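Local coordinates for protein 2-hydroxy-3-oxopropionate reductase (Polaromonas sp. JS666, PDB 4DLL) that probably reduces 2-hydroxy-3-oxopropionate (tartronate semialdehyde) to glycerate with a nicotinamide cofactor, at residues 245-248 against 249-252. Sequence-based numbering, arbitrary orientation.
Sequences QLHG and QRMV
Gly248 O is gripped by two backbone N-H groups of the following turn. Val252 N gives the straighter bond, at 2.9 Å from Gly248 O with an N-H...O angle of 161°, the i to i+4 spacing of an alpha-helix; Met251 N adds a weak, bent one. The turn before it is looser: Leu246 O accepts only weak bonds, from Gln249 N and from Arg250 N, the latter at 3.5 Å, and Met251 N also bonds weakly to His247 O. Such mixed i+3 and i+4 pairing, mostly weak, is consistent with an irregular start to helix 247-252.

On one flank Leu246 and Arg250 run side by side. A Leu246 chi1 of -177° turns CG away from the backbone N, beside its carbonyl carbon, and Leu246 CG and CD2 sit over one face of the guanidinium, toward its rim, with Leu246 CD2 3.8 Å from Arg250 NH2. The arginine chain, extended from CG to NE, carries that group back past His247, whose ring plane stands 85° from the guanidinium. Arg250 NH1 lies 3.6 Å from His247 ND1, a contact with no hydrogen bond assigned, and makes its salt bridge to Asp305 instead; the buried His247 ND1 has no polar partner in the model. Leu246 also packs on Phe238 of the second subunit.

Around the helix, selenomethionine Met251 reaches back over the preceding turn, its CE 4.1 Å from His247 CB, and continues onto Ile210, Val213 and Ala214 of helix 194-222. The arrangement is that of the first turn of a short helix, 247-252, packed against the long helix of the all-helical C-terminal domain characteristic of 3-hydroxyisobutyrate dehydrogenase-like enzymes.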
loop_
_atom_site.group_PDB
_atom_site.type_symbol
_atom_site.label_atom_id
_atom_site.label_comp_id
_atom_site.label_asym_id
_atom_site.label_seq_id
_atom_site.Cartn_x
_atom_site.Cartn_y
_atom_site.Cartn_z
ATOM N N GLN A 245 4.084 0.311 7.200
ATOM C CA GLN A 245 4.684 1.002 8.345
ATOM C C GLN A 245 3.812 0.959 9.615
ATOM O O GLN A 245 4.355 0.903 10.721
ATOM C CB GLN A 245 5.004 2.467 8.019
ATOM C CG GLN A 245 5.920 2.642 6.752
ATOM C CD GLN A 245 7.282 1.847 6.863
ATOM O OE1 GLN A 245 7.652 1.058 5.962
ATOM N NE2 GLN A 245 7.993 2.048 7.975
ATOM N N LEU A 246 2.478 1.035 9.489
ATOM C CA LEU A 246 1.698 1.064 10.723
ATOM C C LEU A 246 1.380 -0.353 11.150
ATOM O O LEU A 246 1.995 -0.846 12.066
ATOM C CB LEU A 246 0.442 1.930 10.623
ATOM C CG LEU A 246 -0.423 2.081 11.898
ATOM C CD1 LEU A 246 0.122 3.249 12.834
ATOM C CD2 LEU A 246 -1.911 2.305 11.523
ATOM N N HIS A 247 0.449 -1.014 10.463
ATOM C CA HIS A 247 0.077 -2.405 10.758
ATOM C C HIS A 247 1.164 -3.454 10.644
ATOM O O HIS A 247 1.075 -4.507 11.296
ATOM C CB HIS A 247 -1.038 -2.813 9.837
ATOM C CG HIS A 247 -2.140 -1.802 9.771
ATOM N ND1 HIS A 247 -3.180 -1.781 10.673
ATOM C CD2 HIS A 247 -2.337 -0.753 8.940
ATOM C CE1 HIS A 247 -3.979 -0.770 10.390
ATOM N NE2 HIS A 247 -3.480 -0.122 9.354
ATOM N N GLY A 248 2.141 -3.232 9.771
ATOM C CA GLY A 248 3.206 -4.178 9.619
ATOM C C GLY A 248 4.119 -4.247 10.850
ATOM O O GLY A 248 4.588 -5.346 11.229
ATOM N N GLN A 249 4.398 -3.082 11.451
ATOM C CA GLN A 249 5.175 -3.014 12.678
ATOM C C GLN A 249 4.449 -3.759 13.790
ATOM O O GLN A 249 5.116 -4.483 14.548
ATOM C CB GLN A 249 5.524 -1.583 13.078
ATOM C CG GLN A 249 6.585 -1.459 14.212
ATOM C CD GLN A 249 7.876 -2.384 14.087
ATOM O OE1 GLN A 249 8.533 -2.675 15.100
ATOM N NE2 GLN A 249 8.215 -2.833 12.883
ATOM N N ARG A 250 3.109 -3.655 13.825
ATOM C CA ARG A 250 2.275 -4.420 14.769
ATOM C C ARG A 250 2.314 -5.903 14.445
ATOM O O ARG A 250 1.992 -6.769 15.299
ATOM C CB ARG A 250 0.803 -3.971 14.754
ATOM C CG ARG A 250 0.492 -2.544 15.274
ATOM C CD ARG A 250 -0.919 -2.099 14.856
ATOM N NE ARG A 250 -1.173 -0.715 15.202
ATOM C CZ ARG A 250 -2.228 0.008 14.828
ATOM N NH1 ARG A 250 -3.197 -0.512 14.082
ATOM N NH2 ARG A 250 -2.312 1.289 15.206
HETATM N N MSE A 251 2.617 -6.227 13.201
HETATM C CA MSE A 251 2.649 -7.635 12.846
HETATM C C MSE A 251 3.958 -8.225 13.353
HETATM O O MSE A 251 3.988 -9.337 13.933
HETATM C CB MSE A 251 2.516 -7.834 11.346
HETATM C CG MSE A 251 1.094 -7.580 10.844
HETATM SE SE MSE A 251 1.078 -7.657 8.894
HETATM C CE MSE A 251 -0.693 -6.709 8.739
ATOM N N VAL A 252 5.019 -7.443 13.142
ATOM C CA VAL A 252 6.361 -7.766 13.578
ATOM C C VAL A 252 6.380 -7.966 15.090
ATOM O O VAL A 252 6.991 -8.909 15.561
ATOM C CB VAL A 252 7.380 -6.643 13.193
ATOM C CG1 VAL A 252 8.708 -6.851 13.910
ATOM C CG2 VAL A 252 7.624 -6.577 11.675
#